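Local coordinates for C2 toxin component I (Clostridium botulinum, PDB 2J3X), which transfers ADP-ribose from NAD to host-cell actin, as the enzymatic component of the binary C2 toxin, at residues 27-32 / 39-44; 127-132 / 196-201; 250-253 / 259-262. The protein carries 2 engineered substitutions. All coordinates share one frame; numbering follows the deposited sequence. Where two conformers were deposited one is given.

Interaction 1: 27-32 / 39-44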
ATOM      1  N   LYS A  27     -29.369   7.375   8.102  1.00 16.55           N
ATOM      2  CA  LYS A  27     -30.102   8.268   9.009  0.50 16.74           C
ATOM      3  C   LYS A  27     -29.492   8.141  10.406  1.00 16.28           C
ATOM      4  O   LYS A  27     -29.223   9.142  11.067  1.00 16.54           O
ATOM      5  CB  LYS A  27     -31.604   7.900   9.007  0.50 17.30           C
ATOM      6  CG  LYS A  27     -32.422   8.334  10.231  0.50 18.83           C
ATOM      7  CD  LYS A  27     -33.818   7.615  10.181  0.50 18.56           C
ATOM      8  CE  LYS A  27     -34.568   7.678  11.500  0.50 24.76           C
ATOM      9  NZ  LYS A  27     -34.694   6.329  12.192  0.50 22.03           N
ATOM     10  N   ARG A  28     -29.290   6.902  10.873  1.00 15.24           N
ATOM     11  CA  ARG A  28     -28.691   6.663  12.193  1.00 15.54           C
ATOM     12  C   ARG A  28     -27.282   7.285  12.275  1.00 16.75           C
ATOM     13  O   ARG A  28     -26.939   7.923  13.289  1.00 16.30           O
ATOM     14  CB  ARG A  28     -28.626   5.174  12.540  1.00 15.50           C
ATOM     15  CG  ARG A  28     -30.037   4.547  12.705  1.00 16.07           C
ATOM     16  CD  ARG A  28     -29.977   3.037  12.899  1.00 18.43           C
ATOM     17  NE  ARG A  28     -31.302   2.466  13.146  1.00 19.96           N
ATOM     18  CZ  ARG A  28     -31.563   1.151  13.249  1.00 20.81           C
ATOM     19  NH1 ARG A  28     -30.593   0.222  13.109  1.00 20.30           N
ATOM     20  NH2 ARG A  28     -32.800   0.740  13.487  1.00 23.59           N
ATOM     21  N   TRP A  29     -26.481   7.066  11.218  1.00 14.49           N
ATOM     22  CA  TRP A  29     -25.126   7.587  11.199  1.00 15.39           C
ATOM     23  C   TRP A  29     -25.160   9.100  11.303  1.00 15.01           C
ATOM     24  O   TRP A  29     -24.398   9.682  12.109  1.00 13.93           O
ATOM     25  CB  TRP A  29     -24.469   7.173   9.884  1.00 14.45           C
ATOM     26  CG  TRP A  29     -22.992   7.500   9.751  1.00 15.51           C
ATOM     27  CD1 TRP A  29     -22.076   7.714  10.745  1.00 15.55           C
ATOM     28  CD2 TRP A  29     -22.285   7.565   8.504  1.00 14.16           C
ATOM     29  NE1 TRP A  29     -20.802   7.952  10.161  1.00 15.37           N
ATOM     30  CE2 TRP A  29     -20.930   7.876   8.796  1.00 16.03           C
ATOM     31  CE3 TRP A  29     -22.693   7.480   7.163  1.00 13.98           C
ATOM     32  CZ2 TRP A  29     -19.955   7.997   7.778  1.00 14.51           C
ATOM     33  CZ3 TRP A  29     -21.730   7.649   6.131  1.00 13.56           C
ATOM     34  CH2 TRP A  29     -20.372   7.893   6.470  1.00 14.98           C
ATOM     35  N   PHE A  30     -26.005   9.730  10.490  1.00 15.05           N
ATOM     36  CA  PHE A  30     -26.019  11.206  10.425  1.00 17.16           C
ATOM     37  C   PHE A  30     -26.446  11.830  11.764  1.00 17.71           C
ATOM     38  O   PHE A  30     -26.064  12.974  12.046  1.00 19.03           O
ATOM     39  CB  PHE A  30     -26.880  11.709   9.274  1.00 17.46           C
ATOM     40  CG  PHE A  30     -26.156  11.739   7.941  1.00 20.48           C
ATOM     41  CD1 PHE A  30     -25.258  10.730   7.601  1.00 23.32           C
ATOM     42  CD2 PHE A  30     -26.351  12.787   7.048  1.00 25.42           C
ATOM     43  CE1 PHE A  30     -24.583  10.728   6.361  1.00 22.72           C
ATOM     44  CE2 PHE A  30     -25.652  12.810   5.818  1.00 27.41           C
ATOM     45  CZ  PHE A  30     -24.777  11.760   5.491  1.00 24.32           C
ATOM     46  N   THR A  31     -27.155  11.085  12.608  1.00 17.14           N
ATOM     47  CA  THR A  31     -27.471  11.648  13.949  1.00 18.42           C
ATOM     48  C   THR A  31     -26.225  11.905  14.793  1.00 18.95           C
ATOM     49  O   THR A  31     -26.297  12.622  15.794  1.00 18.93           O
ATOM     50  CB  THR A  31     -28.467  10.827  14.747  1.00 17.79           C
ATOM     51  OG1 THR A  31     -27.881   9.591  15.186  1.00 21.13           O
ATOM     52  CG2 THR A  31     -29.704  10.527  13.871  1.00 20.84           C
ATOM     53  N   LYS A  32     -25.088  11.326  14.390  1.00 16.82           N
ATOM     54  CA  LYS A  32     -23.886  11.435  15.189  1.00 15.84           C
ATOM     55  C   LYS A  32     -22.919  12.455  14.569  1.00 15.24           C
ATOM     56  O   LYS A  32     -21.823  12.664  15.117  1.00 15.79           O
ATOM     57  CB  LYS A  32     -23.179  10.084  15.282  1.00 15.81           C
ATOM     58  CG  LYS A  32     -24.019   8.958  15.939  1.00 19.43           C
ATOM     59  CD  LYS A  32     -23.311   7.636  15.761  1.00 21.22           C
ATOM     60  CE  LYS A  32     -24.221   6.441  15.643  1.00 23.37           C
ATOM     61  NZ  LYS A  32     -23.381   5.259  15.958  1.00 20.30           N
ATOM     62  N   VAL A  39     -21.642  17.283   5.212  1.00 21.12           N
ATOM     63  CA  VAL A  39     -21.384  17.855   3.891  1.00 20.86           C
ATOM     64  C   VAL A  39     -20.321  16.999   3.212  1.00 19.66           C
ATOM     65  O   VAL A  39     -20.486  16.595   2.056  1.00 19.39           O
ATOM     66  CB  VAL A  39     -20.942  19.319   3.979  1.00 22.50           C
ATOM     67  CG1 VAL A  39     -20.455  19.837   2.607  1.00 23.07           C
ATOM     68  CG2 VAL A  39     -22.076  20.179   4.528  1.00 25.52           C
ATOM     69  N   ALA A  40     -19.280  16.638   3.964  1.00 17.49           N
ATOM     70  CA  ALA A  40     -18.176  15.843   3.381  1.00 18.22           C
ATOM     71  C   ALA A  40     -18.645  14.472   2.937  1.00 18.65           C
ATOM     72  O   ALA A  40     -18.309  14.015   1.844  1.00 20.40           O
ATOM     73  CB  ALA A  40     -17.037  15.720   4.404  1.00 16.86           C
ATOM     74  N   VAL A  41     -19.434  13.799   3.778  1.00 18.55           N
ATOM     75  CA  VAL A  41     -19.936  12.470   3.462  1.00 19.74           C
ATOM     76  C   VAL A  41     -20.982  12.504   2.316  1.00 21.76           C
ATOM     77  O   VAL A  41     -20.973  11.648   1.415  1.00 21.22           O
ATOM     78  CB  VAL A  41     -20.521  11.791   4.722  1.00 19.32           C
ATOM     79  CG1 VAL A  41     -21.469  10.607   4.339  1.00 20.81           C
ATOM     80  CG2 VAL A  41     -19.405  11.372   5.638  1.00 18.44           C
ATOM     81  N   ASN A  42     -21.872  13.490   2.354  1.00 23.44           N
ATOM     82  CA  ASN A  42     -22.918  13.634   1.329  1.00 26.03           C
ATOM     83  C   ASN A  42     -22.370  13.803  -0.063  1.00 26.42           C
ATOM     84  O   ASN A  42     -22.999  13.385  -1.031  1.00 27.85           O
ATOM     85  CB  ASN A  42     -23.722  14.891   1.597  1.00 26.36           C
ATOM     86  CG  ASN A  42     -24.931  14.631   2.432  1.00 30.14           C
ATOM     87  OD1 ASN A  42     -25.450  15.559   3.072  1.00 37.26           O
ATOM     88  ND2 ASN A  42     -25.431  13.405   2.394  1.00 31.33           N
ATOM     89  N   GLN A  43     -21.225  14.466  -0.174  1.00 26.01           N
ATOM     90  CA  GLN A  43     -20.633  14.686  -1.467  1.00 26.07           C
ATOM     91  C   GLN A  43     -20.208  13.352  -2.102  1.00 24.54           C
ATOM     92  O   GLN A  43     -20.080  13.278  -3.316  1.00 23.68           O
ATOM     93  CB  GLN A  43     -19.476  15.672  -1.373  1.00 26.66           C
ATOM     94  CG  GLN A  43     -19.923  17.125  -1.120  1.00 29.40           C
ATOM     95  CD  GLN A  43     -18.761  18.075  -1.149  1.00 33.49           C
ATOM     96  OE1 GLN A  43     -18.352  18.547  -2.213  1.00 38.44           O
ATOM     97  NE2 GLN A  43     -18.193  18.340   0.005  1.00 35.46           N
ATOM     98  N   LEU A  44     -20.008  12.310  -1.284  1.00 23.01           N
ATOM     99  CA  LEU A  44     -19.626  11.002  -1.801  1.00 22.90           C
ATOM    100  C   LEU A  44     -20.741  10.380  -2.633  1.00 25.37           C
ATOM    101  O   LEU A  44     -20.509   9.357  -3.271  1.00 25.24           O
ATOM    102  CB  LEU A  44     -19.217  10.020  -0.682  1.00 22.20           C
ATOM    103  CG  LEU A  44     -17.989  10.405   0.162  1.00 19.52           C
ATOM    104  CD1 LEU A  44     -17.813   9.415   1.348  1.00 17.22           C
ATOM    105  CD2 LEU A  44     -16.702  10.398  -0.696  1.00 19.01           C
TER

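Interaction 2: 127-132 / 196-201. With SO4 (sulfate ion), chain Q.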
ATOM      1  N   GLU A 127      -6.899 -22.913 -16.973  1.00 14.92           N
ATOM      2  CA  GLU A 127      -5.516 -22.476 -16.977  1.00 15.74           C
ATOM      3  C   GLU A 127      -5.295 -21.073 -16.383  1.00 14.44           C
ATOM      4  O   GLU A 127      -4.315 -20.836 -15.604  1.00 12.12           O
ATOM      5  CB  GLU A 127      -4.969 -22.534 -18.412  1.00 16.41           C
ATOM      6  CG  GLU A 127      -3.500 -22.153 -18.468  1.00 16.95           C
ATOM      7  CD  GLU A 127      -2.848 -22.429 -19.844  1.00 18.95           C
ATOM      8  OE1 GLU A 127      -3.589 -22.586 -20.796  1.00 21.46           O
ATOM      9  OE2 GLU A 127      -1.591 -22.474 -19.959  1.00 18.59           O
ATOM     10  N   THR A 128      -6.167 -20.147 -16.771  1.00 13.67           N
ATOM     11  CA  THR A 128      -6.090 -18.765 -16.317  1.00 14.35           C
ATOM     12  C   THR A 128      -6.499 -18.694 -14.841  1.00 14.05           C
ATOM     13  O   THR A 128      -5.877 -17.978 -14.045  1.00 14.25           O
ATOM     14  CB  THR A 128      -7.059 -17.900 -17.148  1.00 15.12           C
ATOM     15  OG1 THR A 128      -6.772 -18.095 -18.541  1.00 18.73           O
ATOM     16  CG2 THR A 128      -6.949 -16.401 -16.808  1.00 13.56           C
ATOM     17  N   LEU A 129      -7.534 -19.434 -14.476  1.00 13.03           N
ATOM     18  CA  LEU A 129      -7.888 -19.503 -13.059  1.00 12.91           C
ATOM     19  C   LEU A 129      -6.683 -19.960 -12.238  1.00 13.57           C
ATOM     20  O   LEU A 129      -6.383 -19.390 -11.186  1.00 14.17           O
ATOM     21  CB  LEU A 129      -9.005 -20.522 -12.863  1.00 13.22           C
ATOM     22  CG  LEU A 129      -9.364 -20.769 -11.386  1.00 14.36           C
ATOM     23  CD1 LEU A 129      -9.879 -19.529 -10.639  1.00 14.48           C
ATOM     24  CD2 LEU A 129     -10.429 -21.883 -11.335  1.00 15.56           C
ATOM     25  N   ASP A 130      -6.015 -21.034 -12.675  1.00 13.19           N
ATOM     26  CA  ASP A 130      -4.851 -21.522 -11.974  1.00 13.90           C
ATOM     27  C   ASP A 130      -3.701 -20.500 -11.883  1.00 13.67           C
ATOM     28  O   ASP A 130      -3.017 -20.381 -10.844  1.00 12.28           O
ATOM     29  CB  ASP A 130      -4.361 -22.818 -12.645  1.00 15.57           C
ATOM     30  CG  ASP A 130      -5.336 -23.986 -12.444  1.00 20.21           C
ATOM     31  OD1 ASP A 130      -6.288 -23.883 -11.639  1.00 21.65           O
ATOM     32  OD2 ASP A 130      -5.116 -25.035 -13.093  1.00 25.84           O
ATOM     33  N   LYS A 131      -3.477 -19.773 -12.975  1.00 12.83           N
ATOM     34  CA  LYS A 131      -2.463 -18.717 -12.999  1.00 13.33           C
ATOM     35  C   LYS A 131      -2.788 -17.628 -11.973  1.00 12.33           C
ATOM     36  O   LYS A 131      -1.895 -17.185 -11.219  1.00 11.70           O
ATOM     37  CB  LYS A 131      -2.412 -18.151 -14.416  1.00 13.33           C
ATOM     38  CG  LYS A 131      -1.501 -16.978 -14.587  1.00 14.73           C
ATOM     39  CD  LYS A 131      -1.476 -16.593 -16.070  1.00 16.89           C
ATOM     40  CE  LYS A 131      -0.604 -15.373 -16.268  1.00 19.04           C
ATOM     41  NZ  LYS A 131       0.798 -15.638 -16.035  1.00 23.09           N
ATOM     42  N   VAL A 132      -4.059 -17.213 -11.915  1.00 11.55           N
ATOM     43  CA  VAL A 132      -4.516 -16.218 -10.913  1.00 11.64           C
ATOM     44  C   VAL A 132      -4.307 -16.773  -9.502  1.00 12.48           C
ATOM     45  O   VAL A 132      -3.738 -16.069  -8.662  1.00 13.63           O
ATOM     46  CB  VAL A 132      -6.008 -15.843 -11.135  1.00  9.80           C
ATOM     47  CG1 VAL A 132      -6.556 -15.047  -9.920  1.00 10.43           C
ATOM     48  CG2 VAL A 132      -6.191 -15.001 -12.423  1.00 11.13           C
ATOM     49  N   GLU A 196      -7.869 -15.840  -0.373  1.00 10.89           N
ATOM     50  CA  GLU A 196      -7.709 -17.165   0.228  1.00 12.60           C
ATOM     51  C   GLU A 196      -8.116 -18.296  -0.707  1.00 12.89           C
ATOM     52  O   GLU A 196      -7.554 -19.402  -0.580  1.00 13.75           O
ATOM     53  CB  GLU A 196      -8.503 -17.240   1.537  1.00 14.47           C
ATOM     54  CG  GLU A 196      -8.107 -16.124   2.567  1.00 18.98           C
ATOM     55  CD  GLU A 196      -6.772 -16.319   3.262  1.00 27.85           C
ATOM     56  OE1 GLU A 196      -6.034 -17.296   2.944  1.00 30.98           O
ATOM     57  OE2 GLU A 196      -6.441 -15.471   4.148  1.00 28.66           O
ATOM     58  N   SER A 197      -9.024 -18.011  -1.642  1.00 12.06           N
ATOM     59  CA  SER A 197      -9.457 -19.005  -2.647  1.00 13.39           C
ATOM     60  C   SER A 197     -10.019 -18.278  -3.850  1.00 13.78           C
ATOM     61  O   SER A 197     -10.372 -17.122  -3.761  1.00 13.16           O
ATOM     62  CB  SER A 197     -10.534 -19.952  -2.097  1.00 13.69           C
ATOM     63  OG  SER A 197     -11.671 -19.231  -1.697  1.00 14.89           O
ATOM     64  N   ALA A 198     -10.074 -18.980  -4.974  1.00 13.35           N
ATOM     65  CA  ALA A 198     -10.621 -18.405  -6.191  1.00 13.47           C
ATOM     66  C   ALA A 198     -11.280 -19.509  -6.991  1.00 14.19           C
ATOM     67  O   ALA A 198     -10.707 -20.607  -7.124  1.00 15.74           O
ATOM     68  CB  ALA A 198      -9.501 -17.786  -7.017  1.00 13.20           C
ATOM     69  N   ILE A 199     -12.447 -19.210  -7.517  1.00 14.17           N
ATOM     70  CA  ILE A 199     -13.177 -20.161  -8.406  1.00 15.74           C
ATOM     71  C   ILE A 199     -13.704 -19.389  -9.587  1.00 15.32           C
ATOM     72  O   ILE A 199     -13.810 -18.162  -9.525  1.00 15.27           O
ATOM     73  CB  ILE A 199     -14.337 -20.890  -7.688  1.00 16.83           C
ATOM     74  CG1 ILE A 199     -15.415 -19.885  -7.248  1.00 17.65           C
ATOM     75  CG2 ILE A 199     -13.784 -21.761  -6.564  1.00 17.39           C
ATOM     76  CD1 ILE A 199     -16.773 -20.580  -6.759  1.00 19.50           C
ATOM     77  N   ILE A 200     -14.052 -20.107 -10.650  1.00 15.49           N
ATOM     78  CA  ILE A 200     -14.814 -19.500 -11.727  1.00 16.48           C
ATOM     79  C   ILE A 200     -16.286 -19.633 -11.379  1.00 17.87           C
ATOM     80  O   ILE A 200     -16.729 -20.700 -10.905  1.00 18.30           O
ATOM     81  CB  ILE A 200     -14.520 -20.130 -13.120  1.00 15.96           C
ATOM     82  CG1 ILE A 200     -13.082 -19.786 -13.539  1.00 14.69           C
ATOM     83  CG2 ILE A 200     -15.490 -19.574 -14.180  1.00 16.41           C
ATOM     84  CD1 ILE A 200     -12.455 -20.825 -14.534  1.00 13.14           C
ATOM     85  N   THR A 201     -17.005 -18.541 -11.539  1.00 18.71           N
ATOM     86  CA  THR A 201     -18.456 -18.500 -11.331  1.00 20.55           C
ATOM     87  C   THR A 201     -19.186 -17.773 -12.472  1.00 21.03           C
ATOM     88  O   THR A 201     -18.622 -16.912 -13.140  1.00 19.42           O
ATOM     89  CB  THR A 201     -18.853 -17.857  -9.975  1.00 22.10           C
ATOM     90  OG1 THR A 201     -20.218 -18.221  -9.690  1.00 25.47           O
ATOM     91  CG2 THR A 201     -18.756 -16.312 -10.033  1.00 19.77           C
TER
HETATM   92  S   SO4 Q1447       2.186 -12.406 -17.574  1.00 34.64           S
HETATM   93  O1  SO4 Q1447       1.965 -10.975 -17.436  1.00 37.31           O
HETATM   94  O2  SO4 Q1447       1.819 -13.020 -16.301  1.00 37.43           O
HETATM   95  O3  SO4 Q1447       1.261 -12.813 -18.657  1.00 32.70           O
HETATM   96  O4  SO4 Q1447       3.563 -12.756 -17.825  1.00 36.81           O

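Interaction 3: 250-253 / 259-262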
ATOM      1  N   GLU A 250      28.757   1.868  13.166  1.00 16.67           N
ATOM      2  CA  GLU A 250      29.036   3.303  13.254  0.50 17.44           C
ATOM      3  C   GLU A 250      29.787   3.794  12.024  1.00 16.87           C
ATOM      4  O   GLU A 250      29.447   4.826  11.459  1.00 17.48           O
ATOM      5  CB  GLU A 250      29.915   3.599  14.470  0.50 16.63           C
ATOM      6  CG  GLU A 250      29.199   3.415  15.817  0.50 17.18           C
ATOM      7  CD  GLU A 250      28.175   4.494  16.107  0.50 19.59           C
ATOM      8  OE1 GLU A 250      28.050   5.474  15.327  0.50 20.08           O
ATOM      9  OE2 GLU A 250      27.511   4.380  17.155  0.50 19.53           O
ATOM     10  N   GLY A 251      30.799   3.021  11.642  1.00 18.04           N
ATOM     11  CA  GLY A 251      31.662   3.410  10.509  1.00 18.64           C
ATOM     12  C   GLY A 251      30.824   3.481   9.252  1.00 20.01           C
ATOM     13  O   GLY A 251      30.944   4.417   8.463  1.00 19.36           O
ATOM     14  N   TYR A 252      29.948   2.479   9.072  1.00 18.64           N
ATOM     15  CA  TYR A 252      29.094   2.457   7.899  1.00 18.21           C
ATOM     16  C   TYR A 252      28.105   3.604   7.901  1.00 18.50           C
ATOM     17  O   TYR A 252      27.803   4.202   6.851  1.00 20.68           O
ATOM     18  CB  TYR A 252      28.389   1.106   7.793  1.00 16.59           C
ATOM     19  CG  TYR A 252      27.545   1.055   6.544  1.00 19.77           C
ATOM     20  CD1 TYR A 252      28.142   0.832   5.276  1.00 17.59           C
ATOM     21  CD2 TYR A 252      26.178   1.329   6.601  1.00 15.12           C
ATOM     22  CE1 TYR A 252      27.355   0.837   4.107  1.00 16.57           C
ATOM     23  CE2 TYR A 252      25.386   1.330   5.444  1.00 14.70           C
ATOM     24  CZ  TYR A 252      25.999   1.073   4.200  1.00 16.58           C
ATOM     25  OH  TYR A 252      25.262   1.058   3.068  1.00 16.50           O
ATOM     26  N   LEU A 253      27.585   3.950   9.077  1.00 18.60           N
ATOM     27  CA  LEU A 253      26.592   5.002   9.151  1.00 19.01           C
ATOM     28  C   LEU A 253      27.214   6.377   8.950  1.00 21.58           C
ATOM     29  O   LEU A 253      26.526   7.282   8.514  1.00 21.54           O
ATOM     30  CB  LEU A 253      25.876   4.994  10.504  1.00 18.04           C
ATOM     31  CG  LEU A 253      24.917   3.803  10.721  1.00 16.75           C
ATOM     32  CD1 LEU A 253      24.458   3.761  12.207  1.00 17.02           C
ATOM     33  CD2 LEU A 253      23.748   3.811   9.692  1.00 15.01           C
ATOM     34  N   ALA A 259      32.691   3.822   0.421  1.00 21.96           N
ATOM     35  CA  ALA A 259      33.668   2.819   0.082  1.00 21.00           C
ATOM     36  C   ALA A 259      33.054   1.423   0.085  1.00 21.12           C
ATOM     37  O   ALA A 259      33.306   0.609  -0.799  1.00 19.64           O
ATOM     38  CB  ALA A 259      34.823   2.874   1.059  1.00 21.71           C
ATOM     39  N   ILE A 260      32.218   1.165   1.101  1.00 19.45           N
ATOM     40  CA  ILE A 260      31.675  -0.169   1.290  1.00 19.33           C
ATOM     41  C   ILE A 260      30.613  -0.462   0.207  1.00 18.48           C
ATOM     42  O   ILE A 260      30.581  -1.552  -0.349  1.00 19.20           O
ATOM     43  CB  ILE A 260      31.109  -0.310   2.735  1.00 18.90           C
ATOM     44  CG1 ILE A 260      32.264  -0.659   3.703  1.00 18.72           C
ATOM     45  CG2 ILE A 260      30.064  -1.419   2.787  1.00 20.18           C
ATOM     46  CD1 ILE A 260      31.860  -0.679   5.193  1.00 20.43           C
ATOM     47  N   ASN A 261      29.758   0.516  -0.057  1.00 18.71           N
ATOM     48  CA  ASN A 261      28.708   0.431  -1.094  1.00 20.10           C
ATOM     49  C   ASN A 261      29.381   0.180  -2.463  1.00 21.25           C
ATOM     50  O   ASN A 261      28.981  -0.731  -3.191  1.00 20.13           O
ATOM     51  CB  ASN A 261      27.894   1.746  -1.169  1.00 19.67           C
ATOM     52  CG  ASN A 261      26.902   1.906  -0.015  1.00 20.69           C
ATOM     53  OD1 ASN A 261      26.626   0.948   0.721  1.00 22.19           O
ATOM     54  ND2 ASN A 261      26.362   3.133   0.139  1.00 22.94           N
ATOM     55  N   SER A 262      30.419   0.968  -2.777  1.00 22.81           N
ATOM     56  CA  SER A 262      31.111   0.818  -4.101  1.00 22.85           C
ATOM     57  C   SER A 262      31.711  -0.560  -4.260  1.00 22.33           C
ATOM     58  O   SER A 262      31.508  -1.219  -5.291  1.00 22.61           O
ATOM     59  CB  SER A 262      32.156   1.898  -4.336  1.00 24.02           C
ATOM     60  OG  SER A 262      31.489   3.148  -4.434  1.00 29.23           O
TER

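Interaction 1: 27-32 / 39-44
Val41 drives its two methyl groups into the end of the Trp29 indole, and this is where the contact is tight: CG1 lies 3.5 Å from CZ3 of Trp29, while CG2 of Val41 sits 3.7 Å from CH2 of Trp29. The indole is directed at the other helix because its CG stands opposite the backbone N (chi1 -173°), and its NE1 is tied off by the carbonyl O of Ala88. The same CG1 of Val41 also reaches Phe30, 3.7 Å from CZ, so one methyl touches both rings obliquely. Ala88 of helix 77-90 touches Val41 as well, closing in this buried half. The solvent side is slighter: a single edge contact, made by the partly exposed Asn42, which buries about half as much surface as Val41. Its amide comes to the rim of the Phe30 ring, with ND2 3.5 Å from CE2 and near the ring plane; the amide and ring planes are turned 50° apart, so the two groups are not stacked. On the side of helix 15-30 facing away from the contact, Arg28 pairs with Glu24 and with a sulfate ion, probably from the crystallisation liquor. Helices 15-30 and 35-42, joined by a short turn, form a helical hairpin in the N-terminal ADP-ribosyltransferase-like half of the toxin.

Interaction 2: 127-132 / 196-201
Leu129 is the side chain through which the helix meets the strand, and every close approach between the two segments goes through it. The apolar contacts divide among its atoms. CB lies 3.8 Å from CD1 of Ile200, and the CD2 methyl of Leu129 rests 4.0 Å from CG1 of Ile200, so the isoleucine's longer branch lies obliquely across the leucine. CD1 of Leu129 settles over the strand backbone instead and is 4.0 Å from CB of Ala198. It also packs 3.8 Å from the carbonyl O of Ala198, a van der Waals approach. The turn at chi2 (61°) parts the two methyls: CD1 goes to Ala198 and CD2 to Ile200.

The polar contacts reach beyond this pair of segments. The carbonyl O of Ala198 accepts a hydrogen bond from Arg133, about one turn on from Leu129 along the helix. On the side of the helix away from the strand, Lys131 stretches out straight until its last bond, where chi4 bends to 68° and NZ gives a hydrogen bond of 2.8 Å to O2 of a sulfate ion, probably from the crystallisation liquor. The lysine also makes a cation-pi contact with Phe113.

Helix 126-136 runs nearly antiparallel to strand 191-203, at 162° with the short axes 8.7 Å apart. The strand lies between 141-143 and 206-216 in the mixed sheet, with a classic beta bulge where Glu196 and Ser197 face Glu212. Val132 on the helix and Ala198 on the strand both touch Ile209 of strand 206-216, while Ile124 adds to the cover of Ile200.

Interaction 3: 250-253 / 259-262
The Tyr252 hydroxyl points at the side-chain amide of Asn261 and donates a hydrogen bond to its OD1, 2.7 Å from OH. The bond lands on a lone pair of OD1, in the carbonyl plane, at a C=O...donor angle of 126°. The two side chains cross at about a right angle. OD1 lies at the edge of the phenol ring, in the ring plane, while the amide itself is turned 72° from it. The same OD1 receives a second hydrogen bond from Ser345 OG, and with two donors at one oxygen the amide's rotation is well defined.

Helices 243-254 and 257-265 are successive helices joined by a short turn in the C-terminal ADP-ribosyltransferase half, and helix 273-286 packs against both of them: Ile282 meets Tyr252 as well as Ile260, and Leu275 and Ile279 also touch Ile260.

Lower down the ring, Ile260 lies obliquely against it. Its CG2 is 3.8 Å from CE1 of Tyr252, and the far end of the isoleucine, CD1, is 4.0 Å from CD1 of Tyr252. A fully extended first torsion (chi1 -178°) carries the tyrosine ring across to the second helix. Phe346 makes an edge-to-face contact with the tyrosine, and a glycerol, probably from the crystallisation liquor, lies about 5 Å from the side chain of Asn261.

Interactions 1 and 2 share the N-terminal ADP-ribosyltransferase-like half, yet their centres are 38 Å apart, one in a helical hairpin and the other on a sheet. Interaction 3 belongs to the C-terminal half, centre to centre about 55 Å from interaction 1, across the chain's centre, and about 47 Å from interaction 2; its nearest atoms stay about 34 Å from those of interaction 2. In related binary toxins the C-terminal domain is the catalytic one. Interaction 3 is joined through Ser345 and Phe346 to the start of strand 347-350, whose Ser-Thr-Ser sequence matches the family's active-site motif, whereas interactions 1 and 2 lie in the half probably concerned with the binding component.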